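Local coordinates for leucine-rich repeat protein (PDB 4ECN) that is of unknown function but, as an extracellular leucine-rich repeat protein with two DUF4458 domains, probably binds other proteins, at residues A[559-564]-A[584-589]; A[580-585]-A[602-607]; A[573-578]-A[595-600]; A[536-541]-A[566-571]. One frame throughout, in Å; residues are numbered along the deposited sequence.

Overall arrangement
The four contacts lie in the leucine-rich repeat solenoid; interactions 1 to 3 join successive turns of its coil. Interaction 3 pairs neighbouring strands of its sheet, parallel in this part. Interaction 2 stacks the turns after those strands. Interaction 1 joins the next coil back, after strand 552-554, to the coil of strand 577-579; it shares Lys584 and Val585 with interaction 2, centres 8 Å apart. Asn583 OD1 joins them further, 3.1 Å from Leu560 N. Interaction 4 packs the helices that lead back to the sheet. It meets interaction 1 where Glu589 OE1 lies 2.9 Å from Ser566 N, and interaction 3 where Leu578 CD1 lies 4.1 Å from Trp537 CZ2.

Interaction 1: residues A[559-564]-A[584-589]; sequences NLEEFP and KVRHLE
Two successive coils of the leucine-rich repeat solenoid run alongside each other here, just beyond the turns after their strands, and Phe563 packs on Leu588 on the inner side. Leu588 CD2 sits over the centre of the Phe563 ring in a CH-pi contact, 3.5 Å from the centroid and 12° off the normal. Val585 CG1 approaches the same ring obliquely, near CD1. Trp537 meets the ring edge-to-face, which places Phe563 in the core between the coils and helix 530-542.

The backbones point nearly the same way, with end-to-end directions 8° apart. Lys584 N donates to Leu560 O, and Arg586 N to Glu561 O at 2.8 Å. Further along, Phe563 N donates to His587 O at 2.9 Å. This ladder repeats the coil-to-coil bonding of the solenoid outside its sheet, with Glu562 and His587 forming a single bridge.

On the outer side Arg586 reaches two acids. Chi1 of 62° tucks CG between its own N and C, and the chain bends at chi3 to bring the guanidinium beside both carboxylates. Arg586 NH2 meets the anti lone pair of Glu561 OE1 at 2.9 Å. Arg586 NH1 reaches Glu562 OE2 at 2.8 Å, from above the carboxylate plane. Lys534 pairs with the other oxygen of Glu562. Nearby, His587 NE2 donates to Glu589 OE2 at 2.8 Å, with the carboxylate oxygen at the ring edge.

Interaction 2: residues A[580-585]-A[602-607]; sequences CVHNKV and LDYNQI
Asn605 and Val585, with the stacked pair His582 and Tyr604, carry this contact between two consecutive turns of the leucine-rich repeat. Asn605 is an asparagine of the ladder that such repeats build along the solenoid. Its buried side-chain amide bridges both turns. Asn605 ND2 donates to Cys580 O at 2.8 Å, in the amide plane but above the carbonyl plane of the acceptor. Asn605 ND2 also donates to Leu602 O of its own turn at 2.8 Å. Asn605 OD1 accepts from Val585 N at 3.1 Å, and a weak bond comes from Asn583 N. Bonds at both ends of the amide fix its rotation. CG stands beside the backbone N (chi1 -75°), which turns the amide in towards the preceding coil.

Val585 lies across the Asn605 amide. Its CG1 also runs beside Ile607 CG1, at 3.8 Å, and its O accepts from Gln606 N.

His582 and Tyr604 lie side by side and point the same way. Their rings form an offset stack, with centroids 4.2 Å apart and planes at 16°. Tyr604 CB lies over the centre of the imidazole, a CH-pi contact. His582 NE2 stands over the tyrosine ring, displaced toward its rim. Tyr557 stacks on His582 and His628 on Tyr604, so the aromatic row continues into the flanking coils. The two turns directly follow strands 577-579 and 596-601 of the solenoid sheet, parallel in this part.

Interaction 3: residues A[573-578]-A[595-600]; sequences VKLGLL and VKLTDL
Backbone hydrogen bonds between Gly576, Leu578, Thr598 and Asp599 pair two neighbouring strands of the solenoid. Gly576 O accepts twice. Thr598 N binds Gly576 O in the carbonyl plane, on a lone pair, at 2.8 Å, and Asp599 N comes to Gly576 O nearly along the carbonyl direction at 3.1 Å. Leu578 N then donates to Asp599 O at 3.1 Å, from above the carbonyl plane. CA-H...O contacts supplement these bonds, from Leu577 CA to Asp599 O and from Leu600 CA to Leu578 O.

The pairing is parallel, Leu577 with Asp599 and Leu578 with Leu600. It belongs to the long sheet that lines one side of a leucine-rich repeat solenoid, to which each coil adds a strand.

Apolar contacts gather on the side of Leu578 and Leu600. These two side chains lie next to each other and point the same way, and Leu578 CD2 meets Leu600 CD1 at 3.8 Å. Leu597 CD2 touches Leu575 CG at 3.8 Å, while its CD1 reaches toward Leu578 CB. In Leu597, chi1 of -71° sends CG toward the earlier strand, where CD2 meets the backbone of Gly576. On the other face Leu577 CG meets Asp599 CB at 3.8 Å, and Asp599 OD1 forms a salt bridge with Lys388.

Before strand 577-579, one water links the two segments. It donates to Val573 O and Leu575 O and accepts from Lys596 N at 2.8 Å.

Interaction 4: residues A[536-541]-A[566-571]; sequences DWTRLA and SASLQK
Trp537 and Leu569 cross at about a right angle where two helical segments of the leucine-rich repeat solenoid meet. Helix 530-542 precedes strand 552-554, and the short helix 566-569 precedes strand 577-579, on the path that returns to the solenoid sheet. Leu569 presents one branch only. Leu569 CD2 stands 3.5 Å above the indole plane of Trp537, displaced toward the rim, and approaches Trp537 CE2 and CZ2 at 3.7 Å each. The indole leaves its helix with CG anti to the backbone N (chi1 -172°), which carries the ring toward Leu569. The ring is shared with other residues: Phe563 meets it edge-to-face, and Phe553 from strand 552-554 meets it with the planes at about 60°. The tryptophan thus joins helix and sheet in one core.

Ala541 points its methyl at the second helix. Ala541 CB rests 3.4 Å from Ser568 O, and Ala541 CA and Ser568 CA lie 5.6 Å apart. Ser568 faces it in turn, and Ser568 OG lies near Thr538 CG2 at 4.1 Å. That hydroxyl is hydrogen-bonded to Asp542 OD1. The same carboxylate oxygen takes a salt bridge from Lys571 NZ, so Asp542, next after Ala541, ties both residues to the end of the longer helix. The extended chain of Lys571 begins beside Ala541, with Lys571 CB 3.6 Å from Ala541 O.

Interaction 1: residues A[559-564]-A[584-589]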
loop_
_atom_site.group_PDB
_atom_site.type_symbol
_atom_site.label_atom_id
_atom_site.label_comp_id
_atom_site.label_asym_id
_atom_site.label_seq_id
_atom_site.Cartn_x
_atom_site.Cartn_y
_atom_site.Cartn_z
ATOM N N ASN A 559 9.011 -18.140 6.503
ATOM C CA ASN A 559 9.857 -19.327 6.491
ATOM C C ASN A 559 9.394 -20.447 7.415
ATOM O O ASN A 559 10.170 -21.401 7.624
ATOM C CB ASN A 559 11.287 -18.926 6.914
ATOM C CG ASN A 559 12.009 -18.036 5.937
ATOM O OD1 ASN A 559 11.809 -18.103 4.710
ATOM N ND2 ASN A 559 12.894 -17.200 6.460
ATOM N N LEU A 560 8.150 -20.386 7.926
ATOM C CA LEU A 560 7.665 -21.424 8.834
ATOM C C LEU A 560 7.741 -22.841 8.206
ATOM O O LEU A 560 7.295 -23.039 7.080
ATOM C CB LEU A 560 6.222 -21.140 9.263
ATOM C CG LEU A 560 5.818 -21.856 10.533
ATOM C CD1 LEU A 560 6.503 -21.246 11.732
ATOM C CD2 LEU A 560 4.326 -21.894 10.686
ATOM N N GLU A 561 8.310 -23.809 8.938
ATOM C CA GLU A 561 8.378 -25.197 8.481
ATOM C C GLU A 561 7.405 -26.090 9.305
ATOM O O GLU A 561 6.851 -27.064 8.772
ATOM C CB GLU A 561 9.821 -25.740 8.552
ATOM C CG GLU A 561 10.770 -25.107 7.535
ATOM C CD GLU A 561 12.243 -25.480 7.588
ATOM O OE1 GLU A 561 12.597 -26.523 8.185
ATOM O OE2 GLU A 561 13.048 -24.726 6.999
ATOM N N GLU A 562 7.175 -25.715 10.585
ATOM C CA GLU A 562 6.308 -26.411 11.543
ATOM C C GLU A 562 5.347 -25.458 12.279
ATOM O O GLU A 562 5.779 -24.411 12.767
ATOM C CB GLU A 562 7.162 -27.145 12.617
ATOM C CG GLU A 562 8.065 -28.257 12.119
ATOM C CD GLU A 562 9.128 -28.724 13.099
ATOM O OE1 GLU A 562 8.819 -28.908 14.300
ATOM O OE2 GLU A 562 10.272 -28.951 12.648
ATOM N N PHE A 563 4.078 -25.870 12.452
ATOM C CA PHE A 563 3.111 -25.127 13.248
ATOM C C PHE A 563 3.395 -25.303 14.727
ATOM O O PHE A 563 3.762 -26.405 15.122
ATOM C CB PHE A 563 1.681 -25.598 12.945
ATOM C CG PHE A 563 0.900 -24.822 11.908
ATOM C CD1 PHE A 563 1.507 -24.390 10.730
ATOM C CD2 PHE A 563 -0.465 -24.626 12.051
ATOM C CE1 PHE A 563 0.781 -23.683 9.770
ATOM C CE2 PHE A 563 -1.193 -23.939 11.079
ATOM C CZ PHE A 563 -0.563 -23.455 9.956
ATOM N N PRO A 564 3.187 -24.261 15.580
ATOM C CA PRO A 564 3.362 -24.447 17.030
ATOM C C PRO A 564 2.516 -25.588 17.590
ATOM O O PRO A 564 1.546 -25.981 16.962
ATOM C CB PRO A 564 2.868 -23.108 17.607
ATOM C CG PRO A 564 3.040 -22.115 16.519
ATOM C CD PRO A 564 2.732 -22.886 15.272
ATOM N N LYS A 584 7.131 -22.787 4.205
ATOM C CA LYS A 584 7.758 -24.070 3.860
ATOM C C LYS A 584 7.154 -25.129 4.795
ATOM O O LYS A 584 7.828 -26.097 5.185
ATOM C CB LYS A 584 9.318 -23.983 3.952
ATOM C CG LYS A 584 10.032 -23.199 2.817
ATOM C CD LYS A 584 10.112 -21.681 3.037
ATOM C CE LYS A 584 10.716 -20.911 1.878
ATOM N NZ LYS A 584 10.633 -19.432 2.082
ATOM N N VAL A 585 5.848 -24.922 5.144
ATOM C CA VAL A 585 5.119 -25.711 6.136
ATOM C C VAL A 585 5.048 -27.176 5.690
ATOM O O VAL A 585 4.451 -27.490 4.661
ATOM C CB VAL A 585 3.712 -25.149 6.470
ATOM C CG1 VAL A 585 2.987 -26.034 7.476
ATOM C CG2 VAL A 585 3.814 -23.734 7.022
ATOM N N ARG A 586 5.676 -28.060 6.492
ATOM C CA ARG A 586 5.688 -29.510 6.268
ATOM C C ARG A 586 4.871 -30.229 7.360
ATOM O O ARG A 586 4.580 -31.418 7.204
ATOM C CB ARG A 586 7.140 -30.076 6.218
ATOM C CG ARG A 586 7.962 -29.911 7.506
ATOM C CD ARG A 586 9.305 -30.636 7.500
ATOM N NE ARG A 586 10.376 -29.769 8.006
ATOM C CZ ARG A 586 10.703 -29.643 9.286
ATOM N NH1 ARG A 586 10.084 -30.364 10.212
ATOM N NH2 ARG A 586 11.661 -28.802 9.650
ATOM N N HIS A 587 4.529 -29.520 8.473
ATOM C CA HIS A 587 3.802 -30.115 9.594
ATOM C C HIS A 587 2.769 -29.150 10.237
ATOM O O HIS A 587 3.146 -28.126 10.816
ATOM C CB HIS A 587 4.801 -30.579 10.672
ATOM C CG HIS A 587 4.143 -31.172 11.882
ATOM N ND1 HIS A 587 3.594 -32.452 11.857
ATOM C CD2 HIS A 587 3.931 -30.628 13.105
ATOM C CE1 HIS A 587 3.074 -32.640 13.060
ATOM N NE2 HIS A 587 3.249 -31.572 13.844
ATOM N N LEU A 588 1.481 -29.555 10.213
ATOM C CA LEU A 588 0.365 -28.826 10.834
ATOM C C LEU A 588 -0.000 -29.358 12.217
ATOM O O LEU A 588 0.111 -30.558 12.486
ATOM C CB LEU A 588 -0.908 -28.904 9.967
ATOM C CG LEU A 588 -0.916 -28.251 8.598
ATOM C CD1 LEU A 588 -2.221 -28.503 7.919
ATOM C CD2 LEU A 588 -0.693 -26.781 8.684
ATOM N N GLU A 589 -0.499 -28.469 13.069
ATOM C CA GLU A 589 -1.031 -28.807 14.390
ATOM C C GLU A 589 -2.441 -28.274 14.429
ATOM O O GLU A 589 -2.716 -27.260 13.796
ATOM C CB GLU A 589 -0.154 -28.263 15.524
ATOM C CG GLU A 589 1.182 -28.974 15.664
ATOM C CD GLU A 589 1.217 -30.167 16.595
ATOM O OE1 GLU A 589 0.570 -30.110 17.664
ATOM O OE2 GLU A 589 1.984 -31.113 16.311
#

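Interaction 2: residues A[580-585]-A[602-607]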
loop_
_atom_site.group_PDB
_atom_site.type_symbol
_atom_site.label_atom_id
_atom_site.label_comp_id
_atom_site.label_asym_id
_atom_site.label_seq_id
_atom_site.Cartn_x
_atom_site.Cartn_y
_atom_site.Cartn_z
ATOM N N CYS A 580 -1.036 -18.504 5.619
ATOM C CA CYS A 580 0.273 -19.145 5.702
ATOM C C CYS A 580 0.776 -19.476 4.332
ATOM O O CYS A 580 1.533 -20.436 4.165
ATOM C CB CYS A 580 0.210 -20.392 6.563
ATOM S SG CYS A 580 0.308 -20.049 8.320
ATOM N N VAL A 581 0.382 -18.696 3.345
ATOM C CA VAL A 581 0.820 -18.960 1.990
ATOM C C VAL A 581 2.320 -18.702 1.893
ATOM O O VAL A 581 2.869 -17.909 2.659
ATOM C CB VAL A 581 0.027 -18.154 0.944
ATOM C CG1 VAL A 581 -1.462 -18.309 1.181
ATOM C CG2 VAL A 581 0.421 -16.683 0.942
ATOM N N HIS A 582 2.972 -19.418 0.977
ATOM C CA HIS A 582 4.380 -19.296 0.629
ATOM C C HIS A 582 5.290 -19.328 1.863
ATOM O O HIS A 582 6.176 -18.478 2.056
ATOM C CB HIS A 582 4.634 -18.037 -0.197
ATOM C CG HIS A 582 3.961 -18.109 -1.526
ATOM N ND1 HIS A 582 2.686 -17.613 -1.713
ATOM C CD2 HIS A 582 4.384 -18.675 -2.679
ATOM C CE1 HIS A 582 2.384 -17.858 -2.978
ATOM N NE2 HIS A 582 3.369 -18.506 -3.596
ATOM N N ASN A 583 5.095 -20.363 2.667
ATOM C CA ASN A 583 5.994 -20.683 3.751
ATOM C C ASN A 583 6.670 -21.943 3.290
ATOM O O ASN A 583 6.763 -22.154 2.072
ATOM C CB ASN A 583 5.282 -20.777 5.094
ATOM C CG ASN A 583 5.011 -19.433 5.744
ATOM O OD1 ASN A 583 5.634 -19.074 6.737
ATOM N ND2 ASN A 583 4.081 -18.654 5.210
ATOM N N LYS A 584 7.131 -22.787 4.205
ATOM C CA LYS A 584 7.758 -24.070 3.860
ATOM C C LYS A 584 7.154 -25.129 4.795
ATOM O O LYS A 584 7.828 -26.097 5.185
ATOM C CB LYS A 584 9.318 -23.983 3.952
ATOM C CG LYS A 584 10.032 -23.199 2.817
ATOM C CD LYS A 584 10.112 -21.681 3.037
ATOM C CE LYS A 584 10.716 -20.911 1.878
ATOM N NZ LYS A 584 10.633 -19.432 2.082
ATOM N N VAL A 585 5.848 -24.922 5.144
ATOM C CA VAL A 585 5.119 -25.711 6.136
ATOM C C VAL A 585 5.048 -27.176 5.690
ATOM O O VAL A 585 4.451 -27.490 4.661
ATOM C CB VAL A 585 3.712 -25.149 6.470
ATOM C CG1 VAL A 585 2.987 -26.034 7.476
ATOM C CG2 VAL A 585 3.814 -23.734 7.022
ATOM N N LEU A 602 -3.787 -21.786 3.070
ATOM C CA LEU A 602 -2.594 -22.587 3.351
ATOM C C LEU A 602 -1.825 -22.905 2.063
ATOM O O LEU A 602 -0.894 -23.705 2.094
ATOM C CB LEU A 602 -2.994 -23.891 4.075
ATOM C CG LEU A 602 -3.569 -23.762 5.506
ATOM C CD1 LEU A 602 -4.228 -25.042 5.938
ATOM C CD2 LEU A 602 -2.511 -23.344 6.522
ATOM N N ASP A 603 -2.162 -22.211 0.948
ATOM C CA ASP A 603 -1.562 -22.425 -0.371
ATOM C C ASP A 603 -0.048 -22.253 -0.387
ATOM O O ASP A 603 0.507 -21.511 0.417
ATOM C CB ASP A 603 -2.159 -21.469 -1.393
ATOM C CG ASP A 603 -3.663 -21.366 -1.323
ATOM O OD1 ASP A 603 -4.161 -20.595 -0.475
ATOM O OD2 ASP A 603 -4.343 -22.038 -2.132
ATOM N N TYR A 604 0.613 -22.948 -1.317
ATOM C CA TYR A 604 2.059 -22.921 -1.547
ATOM C C TYR A 604 2.849 -23.233 -0.283
ATOM O O TYR A 604 3.469 -22.350 0.304
ATOM C CB TYR A 604 2.518 -21.580 -2.128
ATOM C CG TYR A 604 2.022 -21.331 -3.538
ATOM C CD1 TYR A 604 0.798 -20.702 -3.771
ATOM C CD2 TYR A 604 2.769 -21.730 -4.640
ATOM C CE1 TYR A 604 0.335 -20.473 -5.067
ATOM C CE2 TYR A 604 2.313 -21.514 -5.941
ATOM C CZ TYR A 604 1.096 -20.880 -6.151
ATOM O OH TYR A 604 0.653 -20.643 -7.433
ATOM N N ASN A 605 2.851 -24.515 0.108
ATOM C CA ASN A 605 3.627 -25.073 1.224
ATOM C C ASN A 605 4.008 -26.532 0.869
ATOM O O ASN A 605 4.087 -26.868 -0.315
ATOM C CB ASN A 605 2.855 -24.973 2.542
ATOM C CG ASN A 605 2.790 -23.591 3.134
ATOM O OD1 ASN A 605 3.764 -23.082 3.681
ATOM N ND2 ASN A 605 1.608 -23.015 3.174
ATOM N N GLN A 606 4.219 -27.394 1.868
ATOM C CA GLN A 606 4.576 -28.797 1.655
ATOM C C GLN A 606 3.787 -29.687 2.636
ATOM O O GLN A 606 4.343 -30.596 3.257
ATOM C CB GLN A 606 6.099 -28.979 1.810
ATOM C CG GLN A 606 6.881 -28.586 0.559
ATOM C CD GLN A 606 8.092 -27.761 0.885
ATOM O OE1 GLN A 606 8.970 -28.154 1.688
ATOM N NE2 GLN A 606 8.173 -26.600 0.232
ATOM N N ILE A 607 2.491 -29.412 2.770
ATOM C CA ILE A 607 1.590 -30.127 3.670
ATOM C C ILE A 607 1.131 -31.398 2.960
ATOM O O ILE A 607 0.727 -31.327 1.800
ATOM C CB ILE A 607 0.420 -29.186 4.088
ATOM C CG1 ILE A 607 0.987 -27.941 4.828
ATOM C CG2 ILE A 607 -0.631 -29.917 4.924
ATOM C CD1 ILE A 607 0.217 -26.632 4.661
HETATM O O HOH W 1 6.782 -24.234 -0.516
#

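Interaction 3: residues A[573-578]-A[595-600]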
loop_
_atom_site.group_PDB
_atom_site.type_symbol
_atom_site.label_atom_id
_atom_site.label_comp_id
_atom_site.label_asym_id
_atom_site.label_seq_id
_atom_site.Cartn_x
_atom_site.Cartn_y
_atom_site.Cartn_z
ATOM N N VAL A 573 -8.542 -18.625 20.659
ATOM C CA VAL A 573 -9.977 -18.826 20.733
ATOM C C VAL A 573 -10.748 -17.910 19.748
ATOM O O VAL A 573 -11.734 -18.375 19.174
ATOM C CB VAL A 573 -10.379 -18.581 22.215
ATOM C CG1 VAL A 573 -11.752 -17.932 22.366
ATOM C CG2 VAL A 573 -10.296 -19.880 23.008
ATOM N N LYS A 574 -10.315 -16.651 19.549
ATOM C CA LYS A 574 -11.056 -15.726 18.700
ATOM C C LYS A 574 -10.496 -15.619 17.279
ATOM O O LYS A 574 -10.851 -14.668 16.580
ATOM C CB LYS A 574 -11.077 -14.328 19.326
ATOM C CG LYS A 574 -12.003 -14.206 20.523
ATOM C CD LYS A 574 -12.084 -12.779 21.059
ATOM C CE LYS A 574 -12.909 -11.830 20.218
ATOM N NZ LYS A 574 -12.833 -10.437 20.742
ATOM N N LEU A 575 -9.681 -16.589 16.819
ATOM C CA LEU A 575 -9.092 -16.518 15.478
ATOM C C LEU A 575 -10.176 -16.777 14.422
ATOM O O LEU A 575 -11.052 -17.622 14.638
ATOM C CB LEU A 575 -7.925 -17.508 15.343
ATOM C CG LEU A 575 -7.084 -17.437 14.053
ATOM C CD1 LEU A 575 -6.218 -16.181 14.013
ATOM C CD2 LEU A 575 -6.193 -18.643 13.934
ATOM N N GLY A 576 -10.111 -16.008 13.326
ATOM C CA GLY A 576 -11.061 -16.038 12.219
ATOM C C GLY A 576 -10.434 -15.995 10.843
ATOM O O GLY A 576 -11.084 -16.377 9.869
ATOM N N LEU A 577 -9.169 -15.533 10.734
ATOM C CA LEU A 577 -8.435 -15.495 9.454
ATOM C C LEU A 577 -7.027 -15.971 9.665
ATOM O O LEU A 577 -6.352 -15.489 10.568
ATOM C CB LEU A 577 -8.427 -14.090 8.809
ATOM C CG LEU A 577 -7.725 -13.933 7.454
ATOM C CD1 LEU A 577 -8.354 -12.837 6.656
ATOM C CD2 LEU A 577 -6.219 -13.698 7.602
ATOM N N LEU A 578 -6.564 -16.868 8.795
ATOM C CA LEU A 578 -5.204 -17.369 8.852
ATOM C C LEU A 578 -4.649 -17.519 7.449
ATOM O O LEU A 578 -5.230 -18.236 6.642
ATOM C CB LEU A 578 -5.131 -18.690 9.614
ATOM C CG LEU A 578 -3.765 -19.315 9.705
ATOM C CD1 LEU A 578 -2.863 -18.525 10.642
ATOM C CD2 LEU A 578 -3.874 -20.737 10.168
ATOM N N VAL A 595 -12.301 -23.360 17.317
ATOM C CA VAL A 595 -11.753 -22.253 16.551
ATOM C C VAL A 595 -12.490 -22.268 15.212
ATOM O O VAL A 595 -12.314 -23.193 14.407
ATOM C CB VAL A 595 -10.216 -22.281 16.418
ATOM C CG1 VAL A 595 -9.727 -21.240 15.414
ATOM C CG2 VAL A 595 -9.550 -22.076 17.772
ATOM N N LYS A 596 -13.379 -21.269 15.030
ATOM C CA LYS A 596 -14.226 -21.073 13.859
ATOM C C LYS A 596 -13.568 -20.052 12.904
ATOM O O LYS A 596 -13.547 -18.849 13.195
ATOM C CB LYS A 596 -15.642 -20.611 14.294
ATOM C CG LYS A 596 -16.359 -21.519 15.301
ATOM C CD LYS A 596 -16.997 -22.750 14.663
ATOM C CE LYS A 596 -17.559 -23.735 15.663
ATOM N NZ LYS A 596 -18.215 -24.886 14.980
ATOM N N LEU A 597 -13.023 -20.541 11.773
ATOM C CA LEU A 597 -12.374 -19.689 10.778
ATOM C C LEU A 597 -13.299 -19.320 9.645
ATOM O O LEU A 597 -14.009 -20.174 9.133
ATOM C CB LEU A 597 -11.119 -20.359 10.174
ATOM C CG LEU A 597 -9.846 -20.532 11.041
ATOM C CD1 LEU A 597 -8.666 -20.870 10.175
ATOM C CD2 LEU A 597 -9.461 -19.261 11.758
ATOM N N THR A 598 -13.240 -18.055 9.202
ATOM C CA THR A 598 -13.975 -17.550 8.034
ATOM C C THR A 598 -13.064 -17.660 6.836
ATOM O O THR A 598 -13.524 -17.918 5.716
ATOM C CB THR A 598 -14.475 -16.107 8.228
ATOM O OG1 THR A 598 -15.149 -15.955 9.489
ATOM C CG2 THR A 598 -15.379 -15.664 7.110
ATOM N N ASP A 599 -11.755 -17.476 7.076
ATOM C CA ASP A 599 -10.765 -17.524 6.018
ATOM C C ASP A 599 -9.590 -18.355 6.424
ATOM O O ASP A 599 -9.067 -18.216 7.526
ATOM C CB ASP A 599 -10.305 -16.105 5.634
ATOM C CG ASP A 599 -11.270 -15.365 4.717
ATOM O OD1 ASP A 599 -11.312 -15.700 3.502
ATOM O OD2 ASP A 599 -11.936 -14.406 5.196
ATOM N N LEU A 600 -9.158 -19.217 5.512
ATOM C CA LEU A 600 -7.998 -20.073 5.715
ATOM C C LEU A 600 -7.309 -20.216 4.385
ATOM O O LEU A 600 -7.938 -20.634 3.414
ATOM C CB LEU A 600 -8.396 -21.430 6.330
ATOM C CG LEU A 600 -7.307 -22.469 6.521
ATOM C CD1 LEU A 600 -6.261 -22.014 7.528
ATOM C CD2 LEU A 600 -7.909 -23.811 6.893
HETATM O O HOH W 2 -12.818 -19.088 16.638
#

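Interaction 4: residues A[536-541]-A[566-571]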
loop_
_atom_site.group_PDB
_atom_site.type_symbol
_atom_site.label_atom_id
_atom_site.label_comp_id
_atom_site.label_asym_id
_atom_site.label_seq_id
_atom_site.Cartn_x
_atom_site.Cartn_y
_atom_site.Cartn_z
ATOM N N ASP A 536 8.125 -17.349 17.892
ATOM C CA ASP A 536 7.372 -16.106 17.941
ATOM C C ASP A 536 5.865 -16.371 17.901
ATOM O O ASP A 536 5.139 -15.790 18.715
ATOM C CB ASP A 536 7.794 -15.178 16.796
ATOM C CG ASP A 536 9.094 -14.407 17.023
ATOM O OD1 ASP A 536 9.514 -14.258 18.215
ATOM O OD2 ASP A 536 9.639 -13.860 16.030
ATOM N N TRP A 537 5.403 -17.279 17.016
ATOM C CA TRP A 537 3.985 -17.611 16.930
ATOM C C TRP A 537 3.562 -18.326 18.219
ATOM O O TRP A 537 2.532 -17.958 18.783
ATOM C CB TRP A 537 3.666 -18.438 15.673
ATOM C CG TRP A 537 2.192 -18.673 15.396
ATOM C CD1 TRP A 537 1.124 -18.170 16.090
ATOM C CD2 TRP A 537 1.638 -19.489 14.349
ATOM N NE1 TRP A 537 -0.051 -18.639 15.558
ATOM C CE2 TRP A 537 0.232 -19.441 14.481
ATOM C CE3 TRP A 537 2.196 -20.260 13.308
ATOM C CZ2 TRP A 537 -0.622 -20.146 13.622
ATOM C CZ3 TRP A 537 1.343 -20.952 12.456
ATOM C CH2 TRP A 537 -0.044 -20.888 12.616
ATOM N N THR A 538 4.383 -19.274 18.730
ATOM C CA THR A 538 4.104 -19.952 20.002
ATOM C C THR A 538 3.925 -18.916 21.118
ATOM O O THR A 538 2.934 -19.005 21.842
ATOM C CB THR A 538 5.194 -20.971 20.400
ATOM O OG1 THR A 538 5.581 -21.775 19.294
ATOM C CG2 THR A 538 4.748 -21.879 21.514
ATOM N N ARG A 539 4.855 -17.911 21.224
ATOM C CA ARG A 539 4.807 -16.871 22.271
ATOM C C ARG A 539 3.491 -16.115 22.187
ATOM O O ARG A 539 2.784 -16.000 23.190
ATOM C CB ARG A 539 5.996 -15.895 22.203
ATOM C CG ARG A 539 6.056 -15.021 23.449
ATOM C CD ARG A 539 7.144 -13.969 23.438
ATOM N NE ARG A 539 6.868 -12.924 24.436
ATOM C CZ ARG A 539 7.563 -11.791 24.558
ATOM N NH1 ARG A 539 8.593 -11.543 23.756
ATOM N NH2 ARG A 539 7.224 -10.895 25.477
ATOM N N LEU A 540 3.149 -15.677 20.979
ATOM C CA LEU A 540 1.938 -14.948 20.640
ATOM C C LEU A 540 0.664 -15.712 21.082
ATOM O O LEU A 540 -0.217 -15.115 21.694
ATOM C CB LEU A 540 1.938 -14.734 19.121
ATOM C CG LEU A 540 1.175 -13.552 18.591
ATOM C CD1 LEU A 540 1.893 -12.242 18.912
ATOM C CD2 LEU A 540 1.010 -13.671 17.088
ATOM N N ALA A 541 0.601 -17.030 20.818
ATOM C CA ALA A 541 -0.534 -17.891 21.174
ATOM C C ALA A 541 -0.596 -18.143 22.685
ATOM O O ALA A 541 -1.675 -18.097 23.274
ATOM C CB ALA A 541 -0.423 -19.211 20.432
ATOM N N SER A 566 -0.173 -27.868 19.286
ATOM C CA SER A 566 -1.632 -27.739 19.259
ATOM C C SER A 566 -2.184 -27.060 20.528
ATOM O O SER A 566 -2.984 -26.134 20.411
ATOM C CB SER A 566 -2.284 -29.100 19.091
ATOM O OG SER A 566 -3.690 -28.966 19.144
ATOM N N ALA A 567 -1.704 -27.467 21.718
ATOM C CA ALA A 567 -2.160 -26.936 23.004
ATOM C C ALA A 567 -2.036 -25.405 23.088
ATOM O O ALA A 567 -2.741 -24.780 23.892
ATOM C CB ALA A 567 -1.375 -27.574 24.130
ATOM N N SER A 568 -1.158 -24.809 22.256
ATOM C CA SER A 568 -0.923 -23.370 22.240
ATOM C C SER A 568 -1.824 -22.723 21.220
ATOM O O SER A 568 -2.469 -21.727 21.529
ATOM C CB SER A 568 0.545 -23.072 21.956
ATOM O OG SER A 568 1.371 -23.578 22.999
ATOM N N LEU A 569 -1.936 -23.334 20.027
ATOM C CA LEU A 569 -2.793 -22.880 18.931
ATOM C C LEU A 569 -4.276 -22.901 19.336
ATOM O O LEU A 569 -5.053 -22.088 18.840
ATOM C CB LEU A 569 -2.569 -23.751 17.685
ATOM C CG LEU A 569 -1.188 -23.668 17.017
ATOM C CD1 LEU A 569 -1.167 -24.460 15.730
ATOM C CD2 LEU A 569 -0.786 -22.216 16.707
ATOM N N GLN A 570 -4.653 -23.800 20.258
ATOM C CA GLN A 570 -6.001 -23.927 20.819
ATOM C C GLN A 570 -6.385 -22.696 21.653
ATOM O O GLN A 570 -7.573 -22.409 21.782
ATOM C CB GLN A 570 -6.098 -25.183 21.702
ATOM C CG GLN A 570 -5.990 -26.512 20.952
ATOM C CD GLN A 570 -6.050 -27.712 21.870
ATOM O OE1 GLN A 570 -6.719 -27.714 22.903
ATOM N NE2 GLN A 570 -5.409 -28.793 21.474
ATOM N N LYS A 571 -5.386 -21.985 22.238
ATOM C CA LYS A 571 -5.605 -20.796 23.070
ATOM C C LYS A 571 -6.095 -19.609 22.219
ATOM O O LYS A 571 -6.747 -18.709 22.759
ATOM C CB LYS A 571 -4.335 -20.407 23.841
ATOM C CG LYS A 571 -3.789 -21.523 24.740
ATOM C CD LYS A 571 -2.534 -21.113 25.511
ATOM C CE LYS A 571 -1.872 -22.295 26.176
ATOM N NZ LYS A 571 -0.605 -21.927 26.864
#